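Local coordinates for vacuolar-sorting protein BRO1 (Saccharomyces cerevisiae, PDB 1ZB1) that acts as a class E VPS adapter that sorts cargo into multivesicular bodies and recruits the Doa4 deubiquitinase to endosomes, at residues F11-K16 against R180-I185; T153-C158 against N184-E189. One frame throughout, in Å; residues are numbered along the deposited sequence.

Contact 1: F11-K16 against R180-I185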
loop_
_atom_site.group_PDB
_atom_site.type_symbol
_atom_site.label_atom_id
_atom_site.label_comp_id
_atom_site.label_asym_id
_atom_site.label_seq_id
_atom_site.Cartn_x
_atom_site.Cartn_y
_atom_site.Cartn_z
ATOM N N PHE A 11 -4.960 3.001 6.650
ATOM C CA PHE A 11 -5.629 1.712 6.808
ATOM C C PHE A 11 -4.665 0.707 7.428
ATOM O O PHE A 11 -3.483 0.674 7.083
ATOM C CB PHE A 11 -6.121 1.175 5.455
ATOM C CG PHE A 11 -7.249 1.970 4.849
ATOM C CD1 PHE A 11 -8.046 2.800 5.634
ATOM C CD2 PHE A 11 -7.533 1.861 3.487
ATOM C CE1 PHE A 11 -9.111 3.515 5.076
ATOM C CE2 PHE A 11 -8.594 2.569 2.915
ATOM C CZ PHE A 11 -9.386 3.400 3.716
ATOM N N ASP A 12 -5.173 -0.112 8.339
ATOM C CA ASP A 12 -4.343 -1.112 9.005
ATOM C C ASP A 12 -4.471 -2.449 8.274
ATOM O O ASP A 12 -5.496 -3.130 8.386
ATOM C CB ASP A 12 -4.789 -1.264 10.460
ATOM C CG ASP A 12 -3.705 -1.841 11.342
ATOM O OD1 ASP A 12 -2.679 -1.152 11.549
ATOM O OD2 ASP A 12 -3.873 -2.985 11.824
ATOM N N LEU A 13 -3.440 -2.818 7.518
ATOM C CA LEU A 13 -3.460 -4.076 6.773
ATOM C C LEU A 13 -3.112 -5.264 7.679
ATOM O O LEU A 13 -2.453 -5.105 8.711
ATOM C CB LEU A 13 -2.496 -4.000 5.579
ATOM C CG LEU A 13 -2.773 -2.859 4.584
ATOM C CD1 LEU A 13 -1.842 -2.971 3.389
ATOM C CD2 LEU A 13 -4.216 -2.913 4.114
ATOM N N LYS A 14 -3.560 -6.456 7.295
ATOM C CA LYS A 14 -3.325 -7.652 8.103
ATOM C C LYS A 14 -2.310 -8.618 7.523
ATOM O O LYS A 14 -2.252 -8.817 6.309
ATOM C CB LYS A 14 -4.647 -8.394 8.321
ATOM C CG LYS A 14 -5.695 -7.571 9.057
ATOM C CD LYS A 14 -5.221 -7.239 10.461
ATOM C CE LYS A 14 -6.268 -6.457 11.235
ATOM N NZ LYS A 14 -5.803 -6.111 12.607
ATOM N N LEU A 15 -1.519 -9.220 8.407
ATOM C CA LEU A 15 -0.506 -10.201 8.015
ATOM C C LEU A 15 -1.156 -11.571 7.848
ATOM O O LEU A 15 -2.241 -11.826 8.388
ATOM C CB LEU A 15 0.567 -10.332 9.103
ATOM C CG LEU A 15 1.506 -9.167 9.396
ATOM C CD1 LEU A 15 2.342 -9.473 10.670
ATOM C CD2 LEU A 15 2.415 -8.953 8.185
ATOM N N LYS A 16 -0.500 -12.449 7.094
ATOM C CA LYS A 16 -0.991 -13.813 6.934
ATOM C C LYS A 16 -0.197 -14.668 7.926
ATOM O O LYS A 16 1.026 -14.568 7.985
ATOM C CB LYS A 16 -0.746 -14.323 5.505
ATOM C CG LYS A 16 -1.543 -13.578 4.416
ATOM C CD LYS A 16 -1.092 -13.993 3.010
ATOM C CE LYS A 16 -1.337 -15.476 2.743
ATOM N NZ LYS A 16 -2.751 -15.867 3.051
ATOM N N ARG A 180 -3.956 -5.907 -6.408
ATOM C CA ARG A 180 -3.954 -4.671 -7.192
ATOM C C ARG A 180 -4.645 -3.586 -6.344
ATOM O O ARG A 180 -4.201 -2.430 -6.285
ATOM C CB ARG A 180 -4.721 -4.875 -8.503
ATOM C CG ARG A 180 -4.818 -3.638 -9.386
ATOM C CD ARG A 180 -3.812 -3.701 -10.524
ATOM N NE ARG A 180 -2.545 -3.064 -10.185
ATOM C CZ ARG A 180 -1.402 -3.285 -10.824
ATOM N NH1 ARG A 180 -1.353 -4.138 -11.839
ATOM N NH2 ARG A 180 -0.306 -2.639 -10.454
ATOM N N PHE A 181 -5.734 -3.977 -5.688
ATOM C CA PHE A 181 -6.490 -3.070 -4.824
ATOM C C PHE A 181 -5.565 -2.578 -3.712
ATOM O O PHE A 181 -5.484 -1.381 -3.440
ATOM C CB PHE A 181 -7.709 -3.809 -4.237
ATOM C CG PHE A 181 -8.427 -3.060 -3.143
ATOM C CD1 PHE A 181 -9.023 -1.824 -3.390
ATOM C CD2 PHE A 181 -8.515 -3.600 -1.860
ATOM C CE1 PHE A 181 -9.694 -1.136 -2.377
ATOM C CE2 PHE A 181 -9.183 -2.921 -0.837
ATOM C CZ PHE A 181 -9.774 -1.684 -1.098
ATOM N N LEU A 182 -4.865 -3.508 -3.071
ATOM C CA LEU A 182 -3.945 -3.141 -2.000
ATOM C C LEU A 182 -2.851 -2.190 -2.511
ATOM O O LEU A 182 -2.456 -1.246 -1.813
ATOM C CB LEU A 182 -3.332 -4.409 -1.392
ATOM C CG LEU A 182 -3.886 -4.920 -0.052
ATOM C CD1 LEU A 182 -5.272 -4.377 0.215
ATOM C CD2 LEU A 182 -3.868 -6.443 -0.040
ATOM N N ALA A 183 -2.362 -2.436 -3.722
ATOM C CA ALA A 183 -1.331 -1.573 -4.308
ATOM C C ALA A 183 -1.886 -0.159 -4.516
ATOM O O ALA A 183 -1.206 0.830 -4.239
ATOM C CB ALA A 183 -0.858 -2.146 -5.641
ATOM N N ASN A 184 -3.121 -0.074 -5.005
ATOM C CA ASN A 184 -3.762 1.216 -5.250
ATOM C C ASN A 184 -4.019 1.982 -3.953
ATOM O O ASN A 184 -4.001 3.213 -3.938
ATOM C CB ASN A 184 -5.075 1.020 -6.027
ATOM C CG ASN A 184 -4.834 0.655 -7.487
ATOM O OD1 ASN A 184 -3.799 1.000 -8.054
ATOM N ND2 ASN A 184 -5.792 -0.026 -8.102
ATOM N N ILE A 185 -4.255 1.253 -2.866
ATOM C CA ILE A 185 -4.474 1.883 -1.563
ATOM C C ILE A 185 -3.161 2.525 -1.099
ATOM O O ILE A 185 -3.141 3.666 -0.635
ATOM C CB ILE A 185 -4.922 0.838 -0.500
ATOM C CG1 ILE A 185 -6.364 0.383 -0.772
ATOM C CG2 ILE A 185 -4.796 1.422 0.904
ATOM C CD1 ILE A 185 -7.408 1.452 -0.516
#
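Phe11 faces Ile185 and Leu13 faces Leu182 across a gap of more than 8 Å, the closest CA pair being Phe11 CA to Ile185 CA at 8.5 Å, as an irregular, extended chain runs against the direction of helix 176-198. At such a spacing side chains alone span the gap, and no hydrogen bond crosses it. The firmer half is the meeting of Phe11 with Ile185, whose side chains cross at about a right angle. Ile185 uses two methyls: CD1 lies at the ring edge, in the plane of the phenyl group, 3.8 Å from Phe11 CE2, while CG2 comes in obliquely, 3.8 Å from Phe11 CD2. With Ile185 CG1 beside the backbone N (chi1 -72°) and CG2 anti to it, both methyls reach the same CD2-CE2 edge of the ring, CG2 from somewhat off its plane. The inner part of the CD1 branch is engaged along the helix as well, Ile185 CG1 resting 3.9 Å above one face of the Phe181 ring, toward its rim. Leu13 adds a lighter touch, methyl to methyl, its CD2 standing 4.3 Å from Leu182 CD1. Trp244 of helix 242-269 stacks on the Phe11 ring. Polar bonds hold the two ends of 11-16, Phe11 N to Glu189 OE2 and Lys16 NZ in a salt bridge with Asp173, whereas the contact between them is purely apolar. The result is an N-terminal segment laid over the helical core of the Bro1 domain, bridging helices 176-198 and 242-269.

Contact 2: T153-C158 against N184-E189; sequences TKAFSC and NICHAE
Phe156 and Cys186 bring helices 146-165 and 176-198 together where the backbones nearly meet, with Phe156 CA only 5.1 Å from Cys186 CA. The short axes approach to 8.0 Å and run antiparallel at 157°, a spacing that small groups permit. In the tight part of the contact, Cys186 CB abuts the helix itself, 3.8 Å from Phe156 N, and its sulfur turns onto a methyl, Cys186 SG lying 3.7 Å from Ala155 CB. Helix 118-139 backs this side, where Ala155 touches Thr134. The close packing continues into flat groups. Phe156 and His187 lie side by side and point the same way, each with CG anti to its own backbone N (chi1 167° for Phe156), which carries both rings out along the same flank. Their planes are inclined by 21° in an offset stack with centroids 4.5 Å apart. The offset puts His187 CB over the middle of the phenyl face, a CH-pi contact 3.8 Å from the Phe156 ring centroid, and sets the imidazole over the far rim, where His187 ND1 lies 3.5 Å from Phe156 CZ. A hydrogen bond from His187 NE2 to Asp342 OD1 holds the imidazole in its rotation, and the carboxylate probably polarises it. The loose side belongs to the partly exposed Asn184, which comes no closer to the partner helix than 5.1 Å, and to the outer portion of Phe156, itself partly exposed and touched by Ser346 of a loop. Close antiparallel pairing of consecutive helices is characteristic of TPR-like helical hairpins, consistent with the clan to which the Bro1 domain belongs.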
loop_
_atom_site.group_PDB
_atom_site.type_symbol
_atom_site.label_atom_id
_atom_site.label_comp_id
_atom_site.label_asym_id
_atom_site.label_seq_id
_atom_site.Cartn_x
_atom_site.Cartn_y
_atom_site.Cartn_z
ATOM N N THR A 153 5.493 3.763 -0.465
ATOM C CA THR A 153 5.867 3.643 -1.865
ATOM C C THR A 153 6.394 2.231 -2.122
ATOM O O THR A 153 6.060 1.612 -3.139
ATOM C CB THR A 153 6.944 4.699 -2.245
ATOM O OG1 THR A 153 6.358 6.009 -2.185
ATOM C CG2 THR A 153 7.478 4.456 -3.657
ATOM N N LYS A 154 7.202 1.711 -1.200
ATOM C CA LYS A 154 7.723 0.357 -1.365
ATOM C C LYS A 154 6.596 -0.673 -1.243
ATOM O O LYS A 154 6.578 -1.674 -1.971
ATOM C CB LYS A 154 8.832 0.073 -0.339
ATOM C CG LYS A 154 10.136 0.800 -0.645
ATOM C CD LYS A 154 11.195 0.533 0.407
ATOM C CE LYS A 154 12.507 1.207 0.050
ATOM N NZ LYS A 154 13.532 1.012 1.122
ATOM N N ALA A 155 5.651 -0.439 -0.336
ATOM C CA ALA A 155 4.529 -1.372 -0.185
ATOM C C ALA A 155 3.812 -1.457 -1.529
ATOM O O ALA A 155 3.493 -2.546 -2.005
ATOM C CB ALA A 155 3.565 -0.886 0.902
ATOM N N PHE A 156 3.579 -0.293 -2.136
ATOM C CA PHE A 156 2.922 -0.187 -3.437
ATOM C C PHE A 156 3.640 -1.084 -4.446
ATOM O O PHE A 156 3.014 -1.886 -5.141
ATOM C CB PHE A 156 2.934 1.294 -3.874
ATOM C CG PHE A 156 2.570 1.538 -5.324
ATOM C CD1 PHE A 156 1.562 0.814 -5.956
ATOM C CD2 PHE A 156 3.211 2.553 -6.038
ATOM C CE1 PHE A 156 1.199 1.095 -7.278
ATOM C CE2 PHE A 156 2.855 2.848 -7.361
ATOM C CZ PHE A 156 1.847 2.115 -7.979
ATOM N N SER A 157 4.960 -0.959 -4.507
ATOM C CA SER A 157 5.762 -1.757 -5.421
ATOM C C SER A 157 5.611 -3.272 -5.185
ATOM O O SER A 157 5.498 -4.042 -6.139
ATOM C CB SER A 157 7.233 -1.343 -5.296
ATOM O OG SER A 157 8.052 -2.107 -6.158
ATOM N N CYS A 158 5.617 -3.700 -3.923
ATOM C CA CYS A 158 5.473 -5.120 -3.602
ATOM C C CYS A 158 4.111 -5.703 -4.007
ATOM O O CYS A 158 4.048 -6.790 -4.591
ATOM C CB CYS A 158 5.706 -5.353 -2.104
ATOM S SG CYS A 158 7.398 -4.989 -1.547
ATOM N N ASN A 184 -3.121 -0.074 -5.005
ATOM C CA ASN A 184 -3.762 1.216 -5.250
ATOM C C ASN A 184 -4.019 1.982 -3.953
ATOM O O ASN A 184 -4.001 3.213 -3.938
ATOM C CB ASN A 184 -5.075 1.020 -6.027
ATOM C CG ASN A 184 -4.834 0.655 -7.487
ATOM O OD1 ASN A 184 -3.799 1.000 -8.054
ATOM N ND2 ASN A 184 -5.792 -0.026 -8.102
ATOM N N ILE A 185 -4.255 1.253 -2.866
ATOM C CA ILE A 185 -4.474 1.883 -1.563
ATOM C C ILE A 185 -3.161 2.525 -1.099
ATOM O O ILE A 185 -3.141 3.666 -0.635
ATOM C CB ILE A 185 -4.922 0.838 -0.500
ATOM C CG1 ILE A 185 -6.364 0.383 -0.772
ATOM C CG2 ILE A 185 -4.796 1.422 0.904
ATOM C CD1 ILE A 185 -7.408 1.452 -0.516
ATOM N N CYS A 186 -2.063 1.785 -1.235
ATOM C CA CYS A 186 -0.750 2.275 -0.822
ATOM C C CYS A 186 -0.287 3.472 -1.653
ATOM O O CYS A 186 0.287 4.426 -1.111
ATOM C CB CYS A 186 0.289 1.151 -0.896
ATOM S SG CYS A 186 -0.011 -0.218 0.267
ATOM N N HIS A 187 -0.534 3.428 -2.958
ATOM C CA HIS A 187 -0.153 4.533 -3.829
ATOM C C HIS A 187 -0.953 5.783 -3.433
ATOM O O HIS A 187 -0.393 6.875 -3.272
ATOM C CB HIS A 187 -0.431 4.170 -5.294
ATOM C CG HIS A 187 0.071 5.184 -6.276
ATOM N ND1 HIS A 187 -0.113 5.054 -7.637
ATOM C CD2 HIS A 187 0.745 6.345 -6.096
ATOM C CE1 HIS A 187 0.423 6.092 -8.252
ATOM N NE2 HIS A 187 0.950 6.891 -7.341
ATOM N N ALA A 188 -2.261 5.617 -3.267
ATOM C CA ALA A 188 -3.119 6.735 -2.887
ATOM C C ALA A 188 -2.674 7.361 -1.566
ATOM O O ALA A 188 -2.601 8.584 -1.455
ATOM C CB ALA A 188 -4.581 6.277 -2.785
ATOM N N GLU A 189 -2.375 6.525 -0.570
ATOM C CA GLU A 189 -1.952 7.025 0.737
ATOM C C GLU A 189 -0.601 7.730 0.672
ATOM O O GLU A 189 -0.387 8.735 1.355
ATOM C CB GLU A 189 -1.903 5.894 1.770
ATOM C CG GLU A 189 -3.267 5.278 2.079
ATOM C CD GLU A 189 -3.219 4.259 3.201
ATOM O OE1 GLU A 189 -2.158 3.626 3.389
ATOM O OE2 GLU A 189 -4.247 4.078 3.892
#

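Both contacts are buried near the middle of the domain and draw on helix 176-198, sharing Asn184 and Ile185, yet they use different flanks of it. Contact 2 pairs two helices that follow one another in sequence and joins them by intimate, partly aromatic packing; contact 1 brings in a distant N-terminal chain, held more sparsely by aliphatic groups and a phenyl edge. The former reaches a partly exposed flank at Phe156, whereas the touching residues of the latter are all buried. They are directly coupled: Glu189 of contact 2 reaches across to contact 1, and Ala183 O packs 3.3 Å from Phe156 CD1. One helix thus serves two layers of the fold.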